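Local coordinates for protein putative oxidoreductase molybdopterin-binding subunit (PDB 4ZOH) that probably serves as the molybdenum-bearing catalytic subunit of an aldehyde oxidase or xanthine dehydrogenase-like oxidoreductase, binding a pterin cytosine dinucleotide cofactor, at residues A[147-152]-A[352-357]; A[153-158]-A[344-349]; A[302-307]-A[334-339]; A[338-343]-A[674-679]; A[681-686]-A[695-700]. All coordinates share one frame; numbering follows the deposited sequence.

Contact 1. Residues A[147-152]-A[352-357]; sequences ADLTIS and DELGID
With CG swung opposite the backbone N (chi1 -164°), Leu-149 extends from the start of strand 149-161 toward Leu-354. Leu-354 answers with CG opposite the carbonyl carbon (chi1 -50°), which brings its CD2 forward although its CB does not point at the strand. The two leucines slide past one another in opposite directions and touch through a single methyl pair, CD2 of Leu-149 lying 4.1 Å from CD2 of Leu-354. Two residues further along the strand, the CD1 methyl of Ile-151 runs into the aliphatic part of Glu-353, at 3.5 Å from its CG and 4.0 Å from its CB. Glu-353, bent midway along its chain, turns its methylenes to the isoleucine while its carboxylate continues to a long, weak ion pair between OE1 and Arg-693. Only the hydrocarbon of this acidic residue belongs to the contact, and no hydrogen bond links the two segments. The strand itself is held by backbone hydrogen bonds to strand 254-266: Asp-148 and Leu-149 both pair with Val-266, and Ile-151 pairs with Val-264. Leu-354 is the first residue to leave helical geometry after helix 336-353, so the strand's opening residues meet the helix just where it finishes. The example illustrates a helix C-terminus packed against the edge strand of a mixed sheet, beside a classic beta bulge.

Contact 2. Residues A[153-158]-A[344-349]; sequences DTLINQ and ERIVNI
Leu-155 points from strand 153-158 at helix 344-349 and divides its two methyls among three helical residues. It crosses Arg-345 and Ile-346 at a slant but slides past Ile-349 in the opposite direction. CD1 takes the first pair, lying 3.8 Å from Arg-345 CB and 4.1 Å from Ile-346 CG1, while CD2 meets Ile-349 CD1 at 4.1 Å. These partners stand at successive and one-turn-apart positions, so one leucine fills the dip between neighbouring helical side chains. Its CG lies opposite the carbonyl carbon (chi1 -54°), which carries the fork out toward the helix. Arg-345 lends only its root to this packing: bends at chi2 and chi3 fold the chain away, and the buried guanidinium is gripped by three partners. Its NH2 is hydrogen-bonded to the carbonyl O of Ile-694 and forms a salt bridge with the carboxylate of Glu-687, while its NH1 is hydrogen-bonded to OD1 of Asn-684. At the start of the strand segment, a salt bridge from Asp-153 OD1 to Arg-693 ties the strand to the loop after helix 673-688. The local axes pass 10.6 Å apart and run roughly antiparallel but clearly askew, at 142°. This is alpha/beta packing, in which helix 336-353 lies against the edge strand of the five-stranded sheet within the molybdopterin cofactor-binding region.

Contact 3. Residues A[302-307]-A[334-339]; sequences VRMLPG and AGRPEG
The flat groups at the meeting of Arg-336 and Gly-339 with Met-304 and Leu-305 are a guanidinium and a peptide carbonyl, and neither is stacked by a partner across the contact. The guanidinium of Arg-336 is turned to other residues, its NE to Glu-413 and its NH1 to Glu-672, two salt bridges that would probably offset its buried charge. The carbonyl of Gly-339 is touched at its oxygen, 3.7 Å from Leu-305 CD2. The motif is a close backbone approach at a glycine, where the type I turn from Met-304 to Gly-307, following on from helix 288-304, meets the first turn of helix 336-353. At Gly-339 the backbones come together, its CA only 4.9 Å from that of Leu-305; a CB there would sit tight against Met-304 CB. Gly-335, at the N-cap position, immediately precedes helix 336-353, and its carbonyl O accepts a hydrogen bond from Thr-301 OG1. The side chain of Arg-336 lies about 6 Å from the pterin cytosine dinucleotide, placing this packing at the margin of the cofactor pocket. Within the type I turn, the backbone bond joins Gly-307 N to Met-304 O at 2.9 Å. Met-304 bends at chi2 (-62°) and chi3, and it lies alongside Arg-336, both chains pointing the same way, with Met-304 CG 3.8 Å from Arg-336 CG.

Contact 4. Residues A[338-343]-A[674-679]; sequences EGIYFI and GAIAAT
Ile-340 is the first residue along 338-343 to meet the other helix, and it does so at its branch point. The CG2 methyl of Ile-676 sits 3.7 Å from Ile-340 CB and equally far from its CG1, with CG2 of Ile-340 at 3.8 Å. One methyl is therefore lodged against three carbons, and the two isoleucines meet at a slant, the far end of Ile-340 leading off from the contact. Next in sequence, Tyr-341 sends its ring along the interface with CG opposite the backbone N (chi1 162°). Its CD1 lies 4.1 Å from Thr-679 CG2, which approaches obliquely, while the carbonyl O of Glu-338, just before it in the same helix, lies in the ring plane at its edge. The hydroxyl of Tyr-341 forms a weak hydrogen bond with the carbonyl O of Ile-156. Thr-679 splits its roles: CG2 packs on the tyrosine, and OG1 is hydrogen-bonded to the carbonyl O of Gly-614. The turn then carries Phe-342 round to the other flank, where it packs on Leu-155 and Leu-305. Through these two pairs the helices make a buried, apolar helix-helix packing, with the Ile-676 side chain about 9 Å from the pterin cytosine dinucleotide. Around them, Tyr-411 of strand 405-412 touches both isoleucines, strand 149-161 lies against helix 336-353, and helix 600-619 against helix 673-688.

Contact 5. Residues A[681-686]-A[695-700]; sequences TIINAV and TKMPVK
Ile-683 stands at the centre of the first shell, touching both Met-697 and Val-699. Its CG1 lies 3.6 Å from Met-697 SD, its CD1 lies 3.7 Å from Met-697 CG, and the two side chains meet at a slant. Packing is tightest where Ile-683 CD1 meets Val-699 CG2 at 3.4 Å, closer than usual for two methyls, the side chains sliding past each other in opposite directions. One turn later Val-686 adds a looser contact, its CG1 4.5 Å from Val-699 CG1. Met-697 reaches across because its chain runs extended through chi2 (177°) before bending at chi3 (-70°). An alanine in place of Ile-683 would take away the CG1 and CD1 contacts, which is likely to open a gap beside Met-697 and leave its thioether freer to turn. Moving outward, a cis peptide bond precedes Pro-698, which lies between the two loop residues that face the helix. The loop is tied down by backbone hydrogen bonds, Thr-695 to Ile-156 of strand 149-161 and Val-699 to Ala-618 of helix 600-619. Ala-618 and the loop residue Ile-694 also pack on Ile-683, Leu-704 touches Val-686 and Val-699, and Asn-684 anchors its ND2 on the carbonyl O of Val-408. Since no hydrogen bond crosses between 681-686 and 695-700, the contact itself is apolar, resting on shape fit and dispersion, while directional bonding comes from hydrogen bonds around it.

Overall arrangement
Helix 336-353 is the common thread of contacts 1 to 4, while contact 5 shares helix 673-688 with contact 4. Contacts 1 and 2 follow strand 149-161, their centres 13 Å apart, and touch where Ile-151 CG2 lies 3.8 Å from Ile-349 CG2. Contacts 3 and 4 overlap at Glu-338 and Gly-339. Contact 5 reaches contact 4 through Met-697 SD, 3.3 Å from Thr-679 CG2, and contact 2 through Ile-156 N, 2.9 Å from Thr-695 O. Contact 1 lies farthest out, about 34 Å from the chain's centre; contacts 3 and 4 lie innermost, at about 14 Å. Arg-336 of contact 3 comes within about 6 Å of the cofactor, Ile-676 of contact 4 within about 10 Å of the molybdenum atom.

Contact 1. Residues A[147-152]-A[352-357]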
# COMPACT_ATOMS: atom_id res chain seq x y z
N ALA A 147 -33.21 11.69 -58.43
CA ALA A 147 -31.76 11.69 -58.59
C ALA A 147 -31.42 11.66 -60.03
O ALA A 147 -32.08 10.95 -60.78
CB ALA A 147 -31.14 10.48 -57.93
N ASP A 148 -30.34 12.35 -60.43
CA ASP A 148 -29.89 12.27 -61.83
C ASP A 148 -29.01 11.06 -62.03
O ASP A 148 -28.85 10.56 -63.14
CB ASP A 148 -29.22 13.61 -62.29
CG ASP A 148 -30.14 14.82 -62.08
OD1 ASP A 148 -31.36 14.69 -62.36
OD2 ASP A 148 -29.67 15.88 -61.60
N LEU A 149 -28.48 10.57 -60.91
CA LEU A 149 -27.38 9.63 -60.89
C LEU A 149 -27.31 8.95 -59.52
O LEU A 149 -27.65 9.56 -58.47
CB LEU A 149 -26.07 10.45 -61.09
CG LEU A 149 -24.83 9.64 -61.47
CD1 LEU A 149 -25.25 8.42 -62.27
CD2 LEU A 149 -23.86 10.49 -62.26
N THR A 150 -26.83 7.71 -59.53
CA THR A 150 -26.48 7.05 -58.30
C THR A 150 -25.12 6.42 -58.40
O THR A 150 -24.72 5.91 -59.46
CB THR A 150 -27.53 5.97 -57.83
OG1 THR A 150 -27.48 4.83 -58.69
CG2 THR A 150 -28.86 6.56 -57.82
N ILE A 151 -24.44 6.43 -57.25
CA ILE A 151 -23.08 5.89 -57.14
C ILE A 151 -23.06 4.80 -56.08
O ILE A 151 -23.61 5.00 -55.03
CB ILE A 151 -22.04 7.02 -56.70
CG1 ILE A 151 -22.18 8.35 -57.52
CG2 ILE A 151 -20.58 6.50 -56.69
CD1 ILE A 151 -21.66 8.26 -58.92
N SER A 152 -22.33 3.71 -56.34
CA SER A 152 -22.29 2.59 -55.38
C SER A 152 -20.89 2.15 -55.14
O SER A 152 -20.11 2.14 -56.05
CB SER A 152 -23.05 1.38 -55.94
OG SER A 152 -24.39 1.73 -55.90
N ASP A 352 -15.78 14.02 -56.55
CA ASP A 352 -14.90 13.49 -57.55
C ASP A 352 -15.57 12.91 -58.79
O ASP A 352 -14.97 12.93 -59.89
CB ASP A 352 -14.02 12.40 -56.94
CG ASP A 352 -12.84 12.98 -56.12
OD1 ASP A 352 -12.75 14.24 -56.04
OD2 ASP A 352 -11.99 12.20 -55.61
N GLU A 353 -16.76 12.33 -58.63
CA GLU A 353 -17.48 11.77 -59.77
C GLU A 353 -18.14 12.92 -60.57
O GLU A 353 -18.13 12.89 -61.76
CB GLU A 353 -18.49 10.70 -59.32
CG GLU A 353 -18.94 9.78 -60.43
CD GLU A 353 -17.84 8.87 -60.91
OE1 GLU A 353 -16.86 8.71 -60.15
OE2 GLU A 353 -17.94 8.31 -62.05
N LEU A 354 -18.66 13.95 -59.91
CA LEU A 354 -19.26 15.05 -60.59
C LEU A 354 -18.34 16.25 -60.90
O LEU A 354 -18.86 17.31 -61.23
CB LEU A 354 -20.45 15.54 -59.77
CG LEU A 354 -21.51 14.51 -59.29
CD1 LEU A 354 -22.65 15.30 -58.72
CD2 LEU A 354 -21.98 13.57 -60.40
N GLY A 355 -17.01 16.12 -60.77
CA GLY A 355 -16.06 17.28 -60.86
C GLY A 355 -16.47 18.50 -60.03
O GLY A 355 -16.31 19.64 -60.48
N ILE A 356 -17.06 18.29 -58.86
CA ILE A 356 -17.34 19.42 -57.96
C ILE A 356 -16.14 19.52 -56.99
O ILE A 356 -15.46 18.52 -56.64
CB ILE A 356 -18.69 19.31 -57.20
CG1 ILE A 356 -19.88 18.97 -58.15
CG2 ILE A 356 -19.04 20.58 -56.40
CD1 ILE A 356 -19.97 19.80 -59.42
N ASP A 357 -15.89 20.76 -56.56
CA ASP A 357 -14.93 21.05 -55.54
C ASP A 357 -15.35 20.46 -54.18
O ASP A 357 -16.51 20.68 -53.73
CB ASP A 357 -14.83 22.56 -55.37
CG ASP A 357 -13.75 22.92 -54.40
OD1 ASP A 357 -12.58 22.65 -54.71
OD2 ASP A 357 -14.10 23.43 -53.33

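Contact 2. Residues A[153-158]-A[344-349]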
# COMPACT_ATOMS: atom_id res chain seq x y z
N ASP A 153 -20.59 1.77 -53.90
CA ASP A 153 -19.35 1.06 -53.58
C ASP A 153 -19.44 0.45 -52.16
O ASP A 153 -20.44 0.59 -51.47
CB ASP A 153 -18.13 2.04 -53.68
CG ASP A 153 -16.90 1.37 -54.16
OD1 ASP A 153 -16.13 2.03 -54.88
OD2 ASP A 153 -16.71 0.17 -53.89
N THR A 154 -18.39 -0.25 -51.76
CA THR A 154 -18.28 -0.78 -50.41
C THR A 154 -17.07 -0.13 -49.69
O THR A 154 -15.96 -0.24 -50.17
CB THR A 154 -18.20 -2.32 -50.49
OG1 THR A 154 -19.49 -2.79 -50.92
CG2 THR A 154 -17.83 -2.95 -49.15
N LEU A 155 -17.33 0.56 -48.59
CA LEU A 155 -16.28 1.21 -47.80
C LEU A 155 -16.03 0.41 -46.55
O LEU A 155 -16.97 0.03 -45.87
CB LEU A 155 -16.71 2.63 -47.41
CG LEU A 155 -17.16 3.60 -48.49
CD1 LEU A 155 -17.58 4.92 -47.86
CD2 LEU A 155 -16.06 3.72 -49.54
N ILE A 156 -14.76 0.20 -46.24
CA ILE A 156 -14.34 -0.46 -45.07
C ILE A 156 -13.69 0.52 -44.06
O ILE A 156 -12.83 1.37 -44.42
CB ILE A 156 -13.34 -1.54 -45.42
CG1 ILE A 156 -14.00 -2.51 -46.41
CG2 ILE A 156 -12.79 -2.17 -44.13
CD1 ILE A 156 -13.25 -3.82 -46.62
N ASN A 157 -14.08 0.35 -42.79
CA ASN A 157 -13.46 0.98 -41.66
C ASN A 157 -12.91 -0.15 -40.85
O ASN A 157 -13.66 -0.88 -40.19
CB ASN A 157 -14.53 1.85 -40.97
CG ASN A 157 -13.93 2.81 -39.91
OD1 ASN A 157 -13.45 2.35 -38.86
ND2 ASN A 157 -14.06 4.16 -40.15
N GLN A 158 -11.61 -0.35 -40.96
CA GLN A 158 -11.01 -1.61 -40.53
C GLN A 158 -10.93 -1.72 -39.00
O GLN A 158 -11.07 -0.72 -38.28
CB GLN A 158 -9.62 -1.79 -41.13
CG GLN A 158 -8.42 -1.08 -40.44
CD GLN A 158 -8.36 0.47 -40.54
OE1 GLN A 158 -9.36 1.17 -40.68
NE2 GLN A 158 -7.15 1.00 -40.39
N GLU A 344 -18.44 11.26 -45.07
CA GLU A 344 -17.39 12.15 -45.62
C GLU A 344 -16.62 11.52 -46.76
O GLU A 344 -16.23 12.21 -47.72
CB GLU A 344 -16.47 12.68 -44.52
CG GLU A 344 -17.17 13.51 -43.50
CD GLU A 344 -17.75 14.77 -44.14
OE1 GLU A 344 -16.92 15.57 -44.65
OE2 GLU A 344 -19.02 14.90 -44.17
N ARG A 345 -16.48 10.21 -46.77
CA ARG A 345 -15.96 9.58 -47.95
C ARG A 345 -16.95 9.64 -49.14
O ARG A 345 -16.56 9.97 -50.28
CB ARG A 345 -15.59 8.15 -47.64
CG ARG A 345 -14.38 8.01 -46.68
CD ARG A 345 -13.10 8.50 -47.33
NE ARG A 345 -12.79 7.71 -48.51
CZ ARG A 345 -12.74 8.17 -49.76
NH1 ARG A 345 -12.90 9.48 -50.01
NH2 ARG A 345 -12.45 7.31 -50.76
N ILE A 346 -18.21 9.31 -48.88
CA ILE A 346 -19.24 9.29 -49.89
C ILE A 346 -19.27 10.70 -50.55
O ILE A 346 -19.19 10.76 -51.74
CB ILE A 346 -20.62 8.88 -49.27
CG1 ILE A 346 -20.68 7.34 -49.07
CG2 ILE A 346 -21.80 9.33 -50.16
CD1 ILE A 346 -21.73 6.95 -48.04
N VAL A 347 -19.35 11.78 -49.74
CA VAL A 347 -19.35 13.17 -50.20
C VAL A 347 -18.16 13.44 -51.16
O VAL A 347 -18.34 14.10 -52.22
CB VAL A 347 -19.30 14.14 -49.01
CG1 VAL A 347 -18.83 15.53 -49.44
CG2 VAL A 347 -20.67 14.31 -48.37
N ASN A 348 -16.98 12.91 -50.85
CA ASN A 348 -15.86 13.15 -51.75
C ASN A 348 -15.94 12.30 -52.99
O ASN A 348 -15.45 12.69 -54.07
CB ASN A 348 -14.51 12.96 -51.07
CG ASN A 348 -13.94 14.24 -50.53
OD1 ASN A 348 -14.64 15.13 -49.97
ND2 ASN A 348 -12.65 14.37 -50.76
N ILE A 349 -16.56 11.13 -52.84
CA ILE A 349 -16.61 10.20 -53.96
C ILE A 349 -17.53 10.85 -54.99
O ILE A 349 -17.27 10.79 -56.16
CB ILE A 349 -17.08 8.78 -53.53
CG1 ILE A 349 -15.91 8.02 -52.95
CG2 ILE A 349 -17.73 8.04 -54.70
CD1 ILE A 349 -16.39 7.01 -51.97

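Contact 3. Residues A[302-307]-A[334-339]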
# COMPACT_ATOMS: atom_id res chain seq x y z
N VAL A 302 -24.75 4.22 -37.45
CA VAL A 302 -25.90 4.44 -38.35
C VAL A 302 -26.47 5.82 -38.12
O VAL A 302 -26.68 6.58 -39.06
CB VAL A 302 -27.07 3.40 -38.24
CG1 VAL A 302 -28.02 3.54 -39.46
CG2 VAL A 302 -26.55 1.98 -38.24
N ARG A 303 -26.69 6.19 -36.87
CA ARG A 303 -27.42 7.41 -36.67
C ARG A 303 -26.64 8.67 -37.12
O ARG A 303 -27.21 9.75 -37.21
CB ARG A 303 -27.97 7.50 -35.26
CG ARG A 303 -26.99 7.89 -34.16
CD ARG A 303 -27.48 7.23 -32.85
NE ARG A 303 -28.62 7.99 -32.39
CZ ARG A 303 -28.61 8.92 -31.44
NH1 ARG A 303 -27.49 9.18 -30.73
NH2 ARG A 303 -29.74 9.55 -31.15
N MET A 304 -25.33 8.55 -37.37
CA MET A 304 -24.53 9.74 -37.69
C MET A 304 -24.21 9.84 -39.17
O MET A 304 -23.66 10.85 -39.59
CB MET A 304 -23.20 9.83 -36.88
CG MET A 304 -23.42 9.86 -35.38
SD MET A 304 -24.36 11.23 -34.74
CE MET A 304 -23.20 12.51 -35.22
N LEU A 305 -24.48 8.77 -39.93
CA LEU A 305 -24.46 8.77 -41.41
C LEU A 305 -25.05 9.99 -42.14
O LEU A 305 -24.56 10.34 -43.17
CB LEU A 305 -25.19 7.54 -41.96
CG LEU A 305 -24.40 6.23 -41.93
CD1 LEU A 305 -25.26 5.05 -42.40
CD2 LEU A 305 -23.16 6.32 -42.76
N PRO A 306 -26.11 10.65 -41.62
CA PRO A 306 -26.47 11.83 -42.41
C PRO A 306 -25.49 13.03 -42.25
O PRO A 306 -25.58 14.02 -43.01
CB PRO A 306 -27.87 12.22 -41.85
CG PRO A 306 -28.37 11.01 -41.09
CD PRO A 306 -27.08 10.43 -40.53
N GLY A 307 -24.61 12.98 -41.25
CA GLY A 307 -23.62 14.00 -41.05
C GLY A 307 -24.24 15.39 -40.90
O GLY A 307 -25.29 15.56 -40.26
N ALA A 334 -16.25 5.58 -30.57
CA ALA A 334 -17.24 4.56 -30.21
C ALA A 334 -18.45 4.55 -31.20
O ALA A 334 -19.61 4.88 -30.83
CB ALA A 334 -17.71 4.82 -28.78
N GLY A 335 -18.13 4.31 -32.46
CA GLY A 335 -19.14 4.27 -33.53
C GLY A 335 -19.27 5.56 -34.36
O GLY A 335 -19.63 5.54 -35.54
N ARG A 336 -19.04 6.71 -33.73
CA ARG A 336 -19.17 7.99 -34.46
C ARG A 336 -18.12 8.20 -35.57
O ARG A 336 -18.49 8.71 -36.65
CB ARG A 336 -19.29 9.16 -33.53
CG ARG A 336 -20.62 9.23 -32.82
CD ARG A 336 -20.55 8.73 -31.39
NE ARG A 336 -19.75 9.64 -30.61
CZ ARG A 336 -19.29 9.40 -29.37
NH1 ARG A 336 -18.54 10.33 -28.75
NH2 ARG A 336 -19.56 8.24 -28.76
N PRO A 337 -16.85 7.75 -35.34
CA PRO A 337 -15.86 7.88 -36.40
C PRO A 337 -16.27 7.12 -37.68
O PRO A 337 -16.07 7.63 -38.83
CB PRO A 337 -14.61 7.22 -35.81
CG PRO A 337 -14.76 7.42 -34.37
CD PRO A 337 -16.21 7.33 -34.07
N GLU A 338 -16.74 5.89 -37.50
CA GLU A 338 -17.15 5.08 -38.66
C GLU A 338 -18.25 5.79 -39.48
O GLU A 338 -18.14 5.93 -40.68
CB GLU A 338 -17.59 3.70 -38.22
CG GLU A 338 -16.51 2.92 -37.48
CD GLU A 338 -16.55 3.12 -35.96
OE1 GLU A 338 -16.41 4.29 -35.47
OE2 GLU A 338 -16.70 2.10 -35.21
N GLY A 339 -19.28 6.25 -38.81
CA GLY A 339 -20.42 6.93 -39.44
C GLY A 339 -20.03 8.24 -40.18
O GLY A 339 -20.41 8.40 -41.33

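Contact 4. Residues A[338-343]-A[674-679]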
# COMPACT_ATOMS: atom_id res chain seq x y z
N GLU A 338 -16.74 5.89 -37.50
CA GLU A 338 -17.15 5.08 -38.66
C GLU A 338 -18.25 5.79 -39.48
O GLU A 338 -18.14 5.93 -40.68
CB GLU A 338 -17.59 3.70 -38.22
CG GLU A 338 -16.51 2.92 -37.48
CD GLU A 338 -16.55 3.12 -35.96
OE1 GLU A 338 -16.41 4.29 -35.47
OE2 GLU A 338 -16.70 2.10 -35.21
N GLY A 339 -19.28 6.25 -38.81
CA GLY A 339 -20.42 6.93 -39.44
C GLY A 339 -20.03 8.24 -40.18
O GLY A 339 -20.41 8.40 -41.33
N ILE A 340 -19.37 9.20 -39.49
CA ILE A 340 -18.76 10.38 -40.14
C ILE A 340 -17.77 9.98 -41.28
O ILE A 340 -17.84 10.54 -42.36
CB ILE A 340 -18.12 11.35 -39.11
CG1 ILE A 340 -19.16 11.86 -38.12
CG2 ILE A 340 -17.30 12.50 -39.78
CD1 ILE A 340 -20.39 12.47 -38.80
N TYR A 341 -16.92 8.97 -41.08
CA TYR A 341 -16.03 8.51 -42.12
C TYR A 341 -16.84 8.10 -43.38
O TYR A 341 -16.47 8.48 -44.51
CB TYR A 341 -15.21 7.34 -41.63
CG TYR A 341 -14.52 6.47 -42.69
CD1 TYR A 341 -13.32 6.84 -43.27
CD2 TYR A 341 -15.07 5.21 -43.07
CE1 TYR A 341 -12.68 6.02 -44.23
CE2 TYR A 341 -14.44 4.39 -44.01
CZ TYR A 341 -13.24 4.79 -44.60
OH TYR A 341 -12.56 3.91 -45.54
N PHE A 342 -17.90 7.28 -43.16
CA PHE A 342 -18.76 6.89 -44.24
C PHE A 342 -19.36 8.07 -45.01
O PHE A 342 -19.15 8.11 -46.23
CB PHE A 342 -19.81 5.84 -43.80
CG PHE A 342 -19.19 4.47 -43.42
CD1 PHE A 342 -18.23 3.90 -44.20
CD2 PHE A 342 -19.58 3.80 -42.28
CE1 PHE A 342 -17.68 2.65 -43.88
CE2 PHE A 342 -19.06 2.57 -41.95
CZ PHE A 342 -18.09 2.00 -42.72
N ILE A 343 -20.06 9.01 -44.36
CA ILE A 343 -20.65 10.10 -45.08
C ILE A 343 -19.57 11.01 -45.74
O ILE A 343 -19.77 11.45 -46.88
CB ILE A 343 -21.69 10.92 -44.25
CG1 ILE A 343 -22.49 11.87 -45.18
CG2 ILE A 343 -21.09 11.68 -43.05
CD1 ILE A 343 -23.23 11.16 -46.32
N GLY A 674 -11.37 14.84 -32.51
CA GLY A 674 -10.15 14.66 -33.32
C GLY A 674 -10.05 13.36 -34.03
O GLY A 674 -9.59 13.30 -35.23
N ALA A 675 -10.44 12.27 -33.32
CA ALA A 675 -10.28 10.95 -33.94
C ALA A 675 -11.40 10.81 -34.99
O ALA A 675 -11.18 10.15 -36.00
CB ALA A 675 -10.32 9.79 -32.90
N ILE A 676 -12.58 11.41 -34.73
CA ILE A 676 -13.69 11.30 -35.68
C ILE A 676 -13.28 12.01 -37.03
O ILE A 676 -13.31 11.40 -38.08
CB ILE A 676 -14.95 11.93 -35.12
CG1 ILE A 676 -15.46 11.13 -33.91
CG2 ILE A 676 -16.04 12.19 -36.23
CD1 ILE A 676 -16.52 11.90 -33.14
N ALA A 677 -12.86 13.29 -36.94
CA ALA A 677 -12.50 14.09 -38.13
C ALA A 677 -11.30 13.66 -38.90
O ALA A 677 -11.32 13.75 -40.10
CB ALA A 677 -12.44 15.59 -37.80
N ALA A 678 -10.24 13.17 -38.25
CA ALA A 678 -8.93 13.06 -38.95
C ALA A 678 -8.87 11.99 -39.99
O ALA A 678 -8.20 12.16 -41.06
CB ALA A 678 -7.74 12.95 -37.96
N THR A 679 -9.55 10.85 -39.71
CA THR A 679 -9.50 9.73 -40.64
C THR A 679 -10.00 10.08 -42.03
O THR A 679 -9.26 9.95 -43.00
CB THR A 679 -10.25 8.49 -40.06
OG1 THR A 679 -9.67 8.19 -38.80
CG2 THR A 679 -10.04 7.25 -40.90

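Contact 5. Residues A[681-686]-A[695-700]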
# COMPACT_ATOMS: atom_id res chain seq x y z
N THR A 681 -10.54 13.07 -43.21
CA THR A 681 -9.71 14.23 -43.67
C THR A 681 -8.49 13.75 -44.41
O THR A 681 -8.25 14.15 -45.58
CB THR A 681 -9.28 15.16 -42.53
OG1 THR A 681 -10.47 15.67 -41.93
CG2 THR A 681 -8.51 16.45 -43.12
N ILE A 682 -7.79 12.83 -43.78
CA ILE A 682 -6.51 12.31 -44.30
C ILE A 682 -6.73 11.42 -45.54
O ILE A 682 -5.95 11.49 -46.52
CB ILE A 682 -5.68 11.58 -43.20
CG1 ILE A 682 -5.17 12.57 -42.09
CG2 ILE A 682 -4.58 10.79 -43.87
CD1 ILE A 682 -4.23 13.62 -42.63
N ILE A 683 -7.73 10.53 -45.46
CA ILE A 683 -8.05 9.71 -46.61
C ILE A 683 -8.49 10.63 -47.82
O ILE A 683 -8.08 10.36 -48.93
CB ILE A 683 -9.12 8.60 -46.34
CG1 ILE A 683 -8.64 7.60 -45.25
CG2 ILE A 683 -9.38 7.89 -47.71
CD1 ILE A 683 -7.41 6.76 -45.71
N ASN A 684 -9.30 11.64 -47.58
CA ASN A 684 -9.71 12.52 -48.70
C ASN A 684 -8.49 13.17 -49.35
O ASN A 684 -8.33 13.12 -50.59
CB ASN A 684 -10.75 13.54 -48.24
CG ASN A 684 -12.11 12.90 -48.01
OD1 ASN A 684 -12.23 11.70 -48.26
ND2 ASN A 684 -13.13 13.67 -47.50
N ALA A 685 -7.57 13.65 -48.50
CA ALA A 685 -6.27 14.20 -48.94
C ALA A 685 -5.52 13.24 -49.79
O ALA A 685 -5.12 13.64 -50.91
CB ALA A 685 -5.41 14.72 -47.80
N VAL A 686 -5.33 12.00 -49.32
CA VAL A 686 -4.50 11.05 -50.06
C VAL A 686 -5.16 10.73 -51.41
O VAL A 686 -4.48 10.43 -52.42
CB VAL A 686 -4.26 9.75 -49.30
CG1 VAL A 686 -3.42 8.75 -50.12
CG2 VAL A 686 -3.49 10.01 -48.01
N THR A 695 -11.00 2.67 -50.77
CA THR A 695 -12.19 1.97 -50.23
C THR A 695 -11.87 1.31 -48.89
O THR A 695 -12.77 0.95 -48.16
CB THR A 695 -12.74 0.86 -51.19
OG1 THR A 695 -11.67 -0.02 -51.54
CG2 THR A 695 -13.35 1.43 -52.48
N LYS A 696 -10.59 1.17 -48.58
CA LYS A 696 -10.19 0.52 -47.32
C LYS A 696 -8.98 1.18 -46.65
O LYS A 696 -8.22 1.87 -47.33
CB LYS A 696 -9.93 -0.96 -47.58
CG LYS A 696 -8.89 -1.24 -48.64
CD LYS A 696 -8.14 -2.55 -48.35
CE LYS A 696 -8.43 -3.65 -49.35
NZ LYS A 696 -7.86 -3.38 -50.71
N MET A 697 -8.78 0.94 -45.35
CA MET A 697 -7.64 1.46 -44.61
C MET A 697 -6.94 0.32 -43.82
O MET A 697 -7.57 -0.68 -43.58
CB MET A 697 -8.13 2.49 -43.63
CG MET A 697 -8.84 3.65 -44.22
SD MET A 697 -9.49 4.83 -43.04
CE MET A 697 -10.89 3.97 -42.20
N PRO A 698 -5.70 0.48 -43.34
CA PRO A 698 -4.83 1.63 -43.62
C PRO A 698 -4.50 1.69 -45.17
O PRO A 698 -4.53 0.65 -45.87
CB PRO A 698 -3.54 1.27 -42.80
CG PRO A 698 -3.45 -0.23 -42.99
CD PRO A 698 -4.90 -0.69 -42.90
N VAL A 699 -4.12 2.85 -45.69
CA VAL A 699 -3.64 2.91 -47.06
C VAL A 699 -2.27 2.25 -47.08
O VAL A 699 -1.34 2.71 -46.43
CB VAL A 699 -3.60 4.37 -47.57
CG1 VAL A 699 -3.65 4.41 -49.07
CG2 VAL A 699 -4.84 5.11 -47.15
N LYS A 700 -2.12 1.17 -47.79
CA LYS A 700 -0.79 0.57 -47.84
C LYS A 700 0.17 1.28 -48.84
O LYS A 700 -0.28 1.77 -49.88
CB LYS A 700 -0.89 -0.91 -48.23
CG LYS A 700 -1.56 -1.86 -47.20
CD LYS A 700 -1.63 -3.26 -47.84
CE LYS A 700 -1.32 -4.41 -46.91
NZ LYS A 700 -2.55 -5.24 -46.82